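6-phosphogluconate dehydrogenase, NAD-binding (Mycolicibacterium smegmatis MC2 155, PDB 6SMT) reduces imines with S-enantioselectivity, drawing its hydride from NADPH bound by a Rossmann-type domain, in a site that the second subunit helps to form. Local coordinates at residues Leu18-Leu30 and Gly124-Arg136. Numbering follows the deposited sequence. Where two conformers were deposited one is given.
Sequences LGPMGQALSRALL and GAIMTPIDTIGTR. With NDP (NADPH dihydro-nicotinamide-adenine-dinucleotide phosphate), chain L; 2EH ((2S)-2-ethylhexan-1-ol), chain N.
Pro-129 O is gripped twice, by the Thr-132 backbone N and by Thr-132 OG1, the latter lying in the carbonyl plane at 2.6 Å from Pro-129 O. Thr-128 OG1 in turn donates to Thr-132 OG1, so this chain of bonds braces the 3-10 segment 130-132, which carries Ile-130 and leads into Ile-133. The contact itself is apolar. Met-21 is its centre: its CG stands anti to the backbone N (chi1 179°) and the chain then bends at both following torsions, which tucks the thioether among three isoleucines. SD meets Ile-133 CG1 at 3.6 Å, the two side chains crossing at about a right angle, while CE comes 3.8 Å from Ile-126 CG2 and also touches Ile-130 CG2. The same methyl lies 3.4 Å from NDP C4N, the hydride-bearing carbon of the nicotinamide, and Ile-126 CB and CG2 pack on C5N of that ring. Further along the helix, Ala-24 and Ala-28 point their methyls at the turn, and Leu-25 CD2 flanks Ile-133 CG2. Ala-24 CB sits 3.9 Å from Ile-130 CB, and Ile-133 CG2 lies over Ala-24 O and reaches Ala-28 CB. Ala-28 CB also abuts Gly-134 CA, where the alpha carbons of Ala-28 and Gly-134 are 5.0 Å apart. At the helix start, Met-21 N donates to the NDP phosphate oxygen O1N (2.9 Å, 154°), Leu-18 N and Gly-19 N reach NDP O3B weakly, and Ser-238 of the second subunit packs on Pro-20 and Ile-130. The glycine-rich turn before helix 20-31, with Gly-19 as N-cap, is the dinucleotide-binding motif of a Rossmann fold, packed here against the end of strand 120-126 and the loop after it, beside the nicotinamide.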
ATOM      1  N   LEU B  18     -14.825 -24.438   5.783  1.00 15.35           N
ATOM      2  CA  LEU B  18     -13.529 -25.110   5.645  1.00 15.48           C
ATOM      3  C   LEU B  18     -12.885 -24.709   4.340  1.00 16.64           C
ATOM      4  O   LEU B  18     -12.198 -25.565   3.687  1.00 17.05           O
ATOM      5  CB  LEU B  18     -13.646 -26.647   5.866  1.00 16.98           C
ATOM      6  CG  LEU B  18     -14.263 -27.057   7.173  1.00 17.73           C
ATOM      7  CD1 LEU B  18     -14.353 -28.594   7.235  1.00 19.90           C
ATOM      8  CD2 LEU B  18     -13.461 -26.553   8.369  1.00 19.21           C
ATOM      9  N   GLY B  19     -13.010 -23.465   3.910  1.00 15.19           N
ATOM     10  CA  GLY B  19     -12.058 -22.907   2.944  1.00 15.35           C
ATOM     11  C   GLY B  19     -10.693 -22.771   3.585  1.00 14.33           C
ATOM     12  O   GLY B  19     -10.477 -23.225   4.674  1.00 15.01           O
ATOM     13  N   PRO B  20      -9.772 -22.083   2.920  1.00 14.62           N
ATOM     14  CA  PRO B  20      -8.384 -22.017   3.397  1.00 14.39           C
ATOM     15  C   PRO B  20      -8.303 -21.436   4.786  1.00 14.39           C
ATOM     16  O   PRO B  20      -7.553 -21.941   5.620  1.00 14.85           O
ATOM     17  CB  PRO B  20      -7.615 -21.220   2.378  1.00 16.78           C
ATOM     18  CG  PRO B  20      -8.605 -20.875   1.345  1.00 18.39           C
ATOM     19  CD  PRO B  20      -9.942 -21.478   1.600  1.00 16.17           C
ATOM     20  N   MET B  21      -9.079 -20.388   5.070  1.00 14.13           N
ATOM     21  CA  MET B  21      -8.983 -19.817   6.413  1.00 13.06           C
ATOM     22  C   MET B  21      -9.655 -20.712   7.457  1.00 12.97           C
ATOM     23  O   MET B  21      -9.134 -20.857   8.566  1.00 14.08           O
ATOM     24  CB  MET B  21      -9.531 -18.392   6.406  1.00 13.31           C
ATOM     25  CG  MET B  21      -9.492 -17.731   7.778  1.00 13.80           C
ATOM     26  SD  MET B  21      -7.869 -17.614   8.566  1.00 14.98           S
ATOM     27  CE  MET B  21      -7.154 -16.259   7.713  1.00 15.83           C
ATOM     28  N   GLY B  22     -10.766 -21.349   7.109  1.00 14.09           N
ATOM     29  CA  GLY B  22     -11.400 -22.226   8.081  1.00 14.22           C
ATOM     30  C   GLY B  22     -10.525 -23.409   8.376  1.00 14.48           C
ATOM     31  O   GLY B  22     -10.482 -23.904   9.527  1.00 15.19           O
ATOM     32  N   GLN B  23      -9.821 -23.912   7.378  1.00 14.87           N
ATOM     33  CA  GLN B  23      -8.828 -25.006   7.638  1.00 15.65           C
ATOM     34  C   GLN B  23      -7.749 -24.483   8.571  1.00 14.76           C
ATOM     35  O   GLN B  23      -7.337 -25.218   9.490  1.00 14.84           O
ATOM     36  CB  GLN B  23      -8.176 -25.470   6.347  1.00 18.28           C
ATOM     37  CG  GLN B  23      -9.161 -25.993   5.336  1.00 21.19           C
ATOM     38  CD  GLN B  23      -9.424 -27.454   5.314  1.00 22.38           C
ATOM     39  OE1 GLN B  23      -8.631 -28.245   5.884  1.00 22.53           O
ATOM     40  NE2 GLN B  23     -10.551 -27.832   4.708  1.00 25.40           N
ATOM     41  N   ALA B  24      -7.206 -23.291   8.361  1.00 13.99           N
ATOM     42  CA  ALA B  24      -6.156 -22.721   9.220  1.00 14.41           C
ATOM     43  C   ALA B  24      -6.648 -22.556  10.657  1.00 13.67           C
ATOM     44  O   ALA B  24      -5.951 -22.881  11.602  1.00 14.72           O
ATOM     45  CB  ALA B  24      -5.682 -21.412   8.611  1.00 15.46           C
ATOM     46  N   LEU B  25      -7.859 -22.031  10.824  1.00 13.60           N
ATOM     47  CA  LEU B  25      -8.445 -21.878  12.177  1.00 13.23           C
ATOM     48  C   LEU B  25      -8.496 -23.262  12.844  1.00 13.91           C
ATOM     49  O   LEU B  25      -8.121 -23.382  13.989  1.00 14.67           O
ATOM     50  CB  LEU B  25      -9.808 -21.225  12.098  1.00 13.36           C
ATOM     51  CG  LEU B  25      -9.881 -19.770  11.638  1.00 13.80           C
ATOM     52  CD1 LEU B  25     -11.319 -19.384  11.401  1.00 14.92           C
ATOM     53  CD2 LEU B  25      -9.257 -18.829  12.632  1.00 14.45           C
ATOM     54  N   SER B  26      -9.065 -24.217  12.123  1.00 14.25           N
ATOM     55  CA  SER B  26      -9.256 -25.581  12.673  1.00 14.10           C
ATOM     56  C   SER B  26      -7.924 -26.216  13.033  1.00 15.68           C
ATOM     57  O   SER B  26      -7.812 -26.787  14.140  1.00 16.43           O
ATOM     58  CB  SER B  26      -9.977 -26.426  11.673  1.00 14.80           C
ATOM     59  OG  SER B  26     -11.275 -25.969  11.370  1.00 15.31           O
ATOM     60  N   ARG B  27      -6.905 -26.058  12.201  1.00 15.13           N
ATOM     61  CA  ARG B  27      -5.569 -26.607  12.540  1.00 16.05           C
ATOM     62  C   ARG B  27      -5.029 -25.940  13.770  1.00 16.65           C
ATOM     63  O   ARG B  27      -4.434 -26.590  14.639  1.00 16.86           O
ATOM     64  CB  ARG B  27      -4.560 -26.433  11.410  1.00 17.48           C
ATOM     65  CG  ARG B  27      -4.838 -27.322  10.213  1.00 18.54           C
ATOM     66  CD  ARG B  27      -3.648 -27.251   9.235  1.00 20.72           C
ATOM     67  NE  ARG B  27      -3.252 -25.917   8.758  1.00 22.32           N
ATOM     68  CZ  ARG B  27      -3.800 -25.301   7.694  1.00 21.53           C
ATOM     69  NH1 ARG B  27      -4.804 -25.861   7.056  1.00 22.50           N
ATOM     70  NH2 ARG B  27      -3.429 -24.083   7.408  1.00 21.69           N
ATOM     71  N   ALA B  28      -5.165 -24.632  13.911  1.00 14.84           N
ATOM     72  CA  ALA B  28      -4.593 -23.956  15.084  1.00 14.50           C
ATOM     73  C   ALA B  28      -5.322 -24.434  16.342  1.00 15.56           C
ATOM     74  O   ALA B  28      -4.643 -24.565  17.423  1.00 17.21           O
ATOM     75  CB  ALA B  28      -4.700 -22.448  14.927  1.00 15.48           C
ATOM     76  N   LEU B  29      -6.645 -24.582  16.324  1.00 14.69           N
ATOM     77  CA  LEU B  29      -7.413 -24.991  17.498  1.00 15.31           C
ATOM     78  C   LEU B  29      -7.035 -26.449  17.817  1.00 16.13           C
ATOM     79  O   LEU B  29      -6.865 -26.752  19.034  1.00 17.10           O
ATOM     80  CB  LEU B  29      -8.898 -24.859  17.222  1.00 15.25           C
ATOM     81  CG  LEU B  29      -9.366 -23.415  17.027  1.00 15.66           C
ATOM     82  CD1 LEU B  29     -10.717 -23.428  16.349  1.00 16.71           C
ATOM     83  CD2 LEU B  29      -9.335 -22.646  18.353  1.00 17.49           C
ATOM     84  N   LEU B  30      -6.842 -27.278  16.805  1.00 14.82           N
ATOM     85  CA  LEU B  30      -6.427 -28.677  17.097  1.00 15.96           C
ATOM     86  C   LEU B  30      -5.026 -28.693  17.664  1.00 17.82           C
ATOM     87  O   LEU B  30      -4.749 -29.507  18.625  1.00 17.45           O
ATOM     88  CB  LEU B  30      -6.487 -29.509  15.825  1.00 16.36           C
ATOM     89  CG  LEU B  30      -7.859 -29.911  15.339  1.00 16.62           C
ATOM     90  CD1 LEU B  30      -7.735 -30.420  13.891  1.00 18.96           C
ATOM     91  CD2 LEU B  30      -8.460 -30.994  16.213  1.00 17.58           C
ATOM     92  N   GLY B 124     -16.284 -10.890  14.585  1.00 14.62           N
ATOM     93  CA  GLY B 124     -14.835 -10.775  14.504  1.00 15.48           C
ATOM     94  C   GLY B 124     -14.356 -10.609  13.079  1.00 14.75           C
ATOM     95  O   GLY B 124     -15.094 -10.860  12.144  1.00 16.13           O
ATOM     96  N   ALA B 125     -13.189 -10.022  12.941  1.00 12.27           N
ATOM     97  CA  ALA B 125     -12.557  -9.763  11.655  1.00 13.01           C
ATOM     98  C   ALA B 125     -11.096 -10.177  11.769  1.00 12.21           C
ATOM     99  O   ALA B 125     -10.333  -9.633  12.596  1.00 12.48           O
ATOM    100  CB  ALA B 125     -12.671  -8.335  11.282  1.00 14.38           C
ATOM    101  N   ILE B 126     -10.714 -11.125  10.944  1.00 12.01           N
ATOM    102  CA  ILE B 126      -9.330 -11.624  10.848  1.00 12.02           C
ATOM    103  C   ILE B 126      -8.550 -10.758   9.873  1.00 11.07           C
ATOM    104  O   ILE B 126      -8.970 -10.576   8.723  1.00 12.22           O
ATOM    105  CB  ILE B 126      -9.298 -13.095  10.389  1.00 12.12           C
ATOM    106  CG1 ILE B 126     -10.146 -13.996  11.305  1.00 13.18           C
ATOM    107  CG2 ILE B 126      -7.832 -13.581  10.295  1.00 13.61           C
ATOM    108  CD1 ILE B 126     -10.465 -15.296  10.649  1.00 14.20           C
ATOM    109  N   MET B 127      -7.473 -10.129  10.343  1.00 11.92           N
ATOM    110  CA  MET B 127      -6.762  -9.089   9.597  1.00 11.21           C
ATOM    111  C   MET B 127      -5.415  -9.559   9.070  1.00 11.63           C
ATOM    112  O   MET B 127      -4.625  -8.709   8.594  1.00 12.75           O
ATOM    113  CB  MET B 127      -6.573  -7.871  10.510  1.00 12.34           C
ATOM    114  CG  MET B 127      -7.885  -7.357  11.073  1.00 12.49           C
ATOM    115  SD  MET B 127      -9.234  -7.155   9.972  1.00 14.29           S
ATOM    116  CE  MET B 127      -8.503  -6.251   8.627  1.00 14.79           C
ATOM    117  N   THR B 128      -5.170 -10.856   9.029  1.00 12.55           N
ATOM    118  CA  THR B 128      -3.877 -11.409   8.603  1.00 13.44           C
ATOM    119  C   THR B 128      -4.135 -12.670   7.784  1.00 13.80           C
ATOM    120  O   THR B 128      -5.164 -13.319   7.954  1.00 14.42           O
ATOM    121  CB  THR B 128      -2.978 -11.622   9.829  1.00 13.56           C
ATOM    122  OG1 THR B 128      -3.703 -12.446  10.789  1.00 13.76           O
ATOM    123  CG2 THR B 128      -2.613 -10.324  10.517  1.00 13.27           C
ATOM    124  N   PRO B 129      -3.139 -13.118   7.006  1.00 13.51           N
ATOM    125  CA  PRO B 129      -3.347 -14.249   6.091  1.00 14.21           C
ATOM    126  C   PRO B 129      -3.183 -15.609   6.765  1.00 14.33           C
ATOM    127  O   PRO B 129      -2.817 -15.725   7.962  1.00 15.05           O
ATOM    128  CB  PRO B 129      -2.239 -14.021   5.034  1.00 15.55           C
ATOM    129  CG  PRO B 129      -1.212 -13.306   5.753  1.00 16.14           C
ATOM    130  CD  PRO B 129      -1.931 -12.322   6.656  1.00 13.53           C
ATOM    131  N   ILE B 130      -3.498 -16.677   6.055  1.00 15.23           N
ATOM    132  CA  ILE B 130      -3.637 -18.003   6.698  1.00 16.39           C
ATOM    133  C   ILE B 130      -2.328 -18.476   7.363  1.00 16.69           C
ATOM    134  O   ILE B 130      -2.419 -19.129   8.403  1.00 17.74           O
ATOM    135  CB  ILE B 130      -4.199 -19.090   5.793  1.00 19.26           C
ATOM    136  CG1 ILE B 130      -3.228 -19.391   4.696  1.00 20.54           C
ATOM    137  CG2 ILE B 130      -5.570 -18.769   5.304  1.00 18.11           C
ATOM    138  CD1 ILE B 130      -3.568 -20.719   3.968  1.00 23.41           C
ATOM    139  N   ASP B 131      -1.187 -18.085   6.818  0.50 17.56           N
ATOM    140  CA  ASP B 131       0.110 -18.597   7.354  0.50 18.53           C
ATOM    141  C   ASP B 131       0.278 -18.113   8.809  0.50 17.63           C
ATOM    142  O   ASP B 131       0.931 -18.847   9.636  0.50 17.76           O
ATOM    143  CB  ASP B 131       1.273 -18.164   6.436  0.50 21.25           C
ATOM    144  CG  ASP B 131       1.419 -16.666   6.373  0.50 23.72           C
ATOM    145  OD1 ASP B 131       0.771 -16.048   5.531  0.50 30.41           O
ATOM    146  OD2 ASP B 131       2.179 -16.146   7.165  0.50 32.03           O
ATOM    147  N   THR B 132      -0.293 -16.955   9.178  1.00 18.28           N
ATOM    148  CA  THR B 132      -0.102 -16.287  10.478  1.00 18.08           C
ATOM    149  C   THR B 132      -0.914 -16.983  11.570  1.00 15.09           C
ATOM    150  O   THR B 132      -0.729 -16.700  12.757  1.00 15.51           O
ATOM    151  CB  THR B 132      -0.511 -14.785  10.428  1.00 17.95           C
ATOM    152  OG1 THR B 132      -1.964 -14.651  10.222  1.00 19.56           O
ATOM    153  CG2 THR B 132       0.278 -14.036   9.414  1.00 21.20           C
ATOM    154  N   ILE B 133      -1.976 -17.657  11.229  1.00 15.05           N
ATOM    155  CA  ILE B 133      -2.957 -18.123  12.208  1.00 15.38           C
ATOM    156  C   ILE B 133      -2.303 -19.099  13.169  1.00 15.18           C
ATOM    157  O   ILE B 133      -1.525 -20.009  12.730  1.00 18.29           O
ATOM    158  CB  ILE B 133      -4.177 -18.740  11.517  1.00 15.98           C
ATOM    159  CG1 ILE B 133      -4.879 -17.745  10.634  1.00 16.76           C
ATOM    160  CG2 ILE B 133      -5.149 -19.412  12.443  1.00 17.91           C
ATOM    161  CD1 ILE B 133      -5.460 -16.586  11.301  1.00 16.35           C
ATOM    162  N   GLY B 134      -2.562 -18.934  14.425  1.00 16.34           N
ATOM    163  CA  GLY B 134      -1.925 -19.770  15.469  1.00 17.79           C
ATOM    164  C   GLY B 134      -0.587 -19.211  15.888  1.00 19.76           C
ATOM    165  O   GLY B 134       0.154 -19.951  16.590  1.00 22.91           O
ATOM    166  N   THR B 135      -0.212 -18.022  15.480  1.00 17.73           N
ATOM    167  CA  THR B 135       1.056 -17.319  15.812  1.00 18.60           C
ATOM    168  C   THR B 135       0.765 -15.923  16.337  1.00 18.36           C
ATOM    169  O   THR B 135      -0.330 -15.318  16.068  1.00 18.37           O
ATOM    170  CB  THR B 135       2.057 -17.277  14.649  1.00 20.25           C
ATOM    171  OG1 THR B 135       1.758 -16.176  13.778  1.00 18.63           O
ATOM    172  CG2 THR B 135       2.114 -18.561  13.837  1.00 21.33           C
ATOM    173  N   ARG B 136       1.775 -15.293  16.937  1.00 19.84           N
ATOM    174  CA  ARG B 136       1.665 -13.894  17.352  1.00 22.66           C
ATOM    175  C   ARG B 136       1.634 -12.920  16.181  1.00 19.29           C
ATOM    176  O   ARG B 136       1.297 -11.758  16.398  1.00 21.25           O
ATOM    177  CB  ARG B 136       2.813 -13.585  18.303  1.00 29.73           C
ATOM    178  CG  ARG B 136       2.792 -14.467  19.545  1.00 35.23           C
ATOM    179  CD  ARG B 136       1.634 -14.268  20.502  1.00 41.96           C
ATOM    180  NE  ARG B 136       0.562 -15.165  20.157  1.00 48.39           N
ATOM    181  CZ  ARG B 136      -0.716 -14.967  20.484  1.00 45.11           C
ATOM    182  NH1 ARG B 136      -1.087 -13.937  21.244  1.00 48.33           N
ATOM    183  NH2 ARG B 136      -1.586 -15.856  20.072  1.00 36.06           N
TER
HETATM  184  PA  NDP L 301     -13.952 -17.827   1.054  1.00 15.55           P
HETATM  185  O1A NDP L 301     -14.154 -16.389   1.433  1.00 16.18           O
HETATM  186  O2A NDP L 301     -13.588 -18.192  -0.351  1.00 17.89           O
HETATM  187  O5B NDP L 301     -15.225 -18.647   1.524  1.00 17.08           O
HETATM  188  C5B NDP L 301     -15.231 -20.058   1.239  1.00 18.22           C
HETATM  189  C4B NDP L 301     -16.048 -20.752   2.298  1.00 15.71           C
HETATM  190  O4B NDP L 301     -17.416 -20.253   2.308  1.00 15.83           O
HETATM  191  C3B NDP L 301     -16.170 -22.265   2.027  1.00 15.67           C
HETATM  192  O3B NDP L 301     -16.263 -22.989   3.240  1.00 16.56           O
HETATM  193  C2B NDP L 301     -17.477 -22.320   1.265  1.00 16.66           C
HETATM  194  O2B NDP L 301     -18.187 -23.554   1.251  1.00 17.41           O
HETATM  195  C1B NDP L 301     -18.278 -21.360   2.123  1.00 16.62           C
HETATM  196  N9A NDP L 301     -19.513 -20.886   1.508  1.00 18.53           N
HETATM  197  C8A NDP L 301     -19.660 -20.043   0.430  1.00 18.71           C
HETATM  198  N7A NDP L 301     -20.918 -19.799   0.146  1.00 20.93           N
HETATM  199  C5A NDP L 301     -21.648 -20.527   1.071  1.00 21.13           C
HETATM  200  C6A NDP L 301     -23.036 -20.738   1.281  1.00 22.93           C
HETATM  201  N6A NDP L 301     -23.994 -20.115   0.601  1.00 28.10           N
HETATM  202  N1A NDP L 301     -23.388 -21.560   2.292  1.00 23.66           N
HETATM  203  C2A NDP L 301     -22.446 -22.157   3.028  1.00 22.47           C
HETATM  204  N3A NDP L 301     -21.118 -22.056   2.906  1.00 21.29           N
HETATM  205  C4A NDP L 301     -20.785 -21.242   1.897  1.00 19.14           C
HETATM  206  O3  NDP L 301     -12.848 -18.559   1.958  1.00 16.89           O
HETATM  207  PN  NDP L 301     -11.679 -18.207   2.928  1.00 14.94           P
HETATM  208  O1N NDP L 301     -11.436 -19.387   3.757  1.00 15.19           O
HETATM  209  O2N NDP L 301     -10.541 -17.664   2.139  1.00 15.13           O
HETATM  210  O5D NDP L 301     -12.206 -16.969   3.808  1.00 13.61           O
HETATM  211  C5D NDP L 301     -13.268 -17.138   4.739  1.00 14.31           C
HETATM  212  C4D NDP L 301     -13.534 -15.778   5.339  1.00 14.32           C
HETATM  213  O4D NDP L 301     -12.341 -15.376   6.060  1.00 13.72           O
HETATM  214  C3D NDP L 301     -13.864 -14.650   4.352  1.00 13.44           C
HETATM  215  O3D NDP L 301     -14.910 -13.804   4.813  1.00 14.46           O
HETATM  216  C2D NDP L 301     -12.558 -13.880   4.281  1.00 13.44           C
HETATM  217  O2D NDP L 301     -12.674 -12.502   3.938  1.00 14.27           O
HETATM  218  C1D NDP L 301     -11.963 -14.058   5.654  1.00 13.14           C
HETATM  219  N1N NDP L 301     -10.490 -13.983   5.686  1.00 13.61           N
HETATM  220  C2N NDP L 301      -9.737 -14.784   4.869  1.00 13.52           C
HETATM  221  C3N NDP L 301      -8.388 -14.676   4.816  1.00 13.23           C
HETATM  222  C7N NDP L 301      -7.556 -15.520   3.935  1.00 15.26           C
HETATM  223  O7N NDP L 301      -6.327 -15.279   3.949  1.00 16.88           O
HETATM  224  N7N NDP L 301      -8.067 -16.494   3.201  1.00 13.95           N
HETATM  225  C4N NDP L 301      -7.704 -13.674   5.609  1.00 14.64           C
HETATM  226  C5N NDP L 301      -8.538 -12.896   6.501  1.00 14.54           C
HETATM  227  C6N NDP L 301      -9.840 -13.073   6.556  1.00 13.53           C
HETATM  228  P2B NDP L 301     -17.709 -24.663   0.162  1.00 20.06           P
HETATM  229  O1X NDP L 301     -18.881 -25.690   0.184  1.00 21.17           O
HETATM  230  O2X NDP L 301     -17.636 -23.947  -1.184  1.00 21.25           O
HETATM  231  O3X NDP L 301     -16.399 -25.229   0.537  1.00 19.90           O
HETATM  232  C7  2EH N 303      -7.507 -10.088   3.426  1.00 29.34           C
HETATM  233  C8  2EH N 303      -5.803  -9.931   5.263  1.00 29.92           C
HETATM  234  C9  2EH N 303      -6.164  -8.500   5.622  1.00 29.04           C
HETATM  235  C12 2EH N 303      -5.302 -11.794   1.975  1.00 31.40           C
HETATM  236  C7A 2EH N 303      -6.037 -10.261   3.805  1.00 31.40           C
HETATM  237  O7C 2EH N 303      -8.392 -11.204   3.530  1.00 26.85           O
HETATM  238  CBA 2EH N 303      -5.397 -11.572   3.429  1.00 29.44           C
HETATM  239  CCA 2EH N 303      -4.188 -12.667   1.554  1.00 27.18           C
HETATM  240  CCB 2EH N 303      -3.874 -12.418   0.083  1.00 29.44           C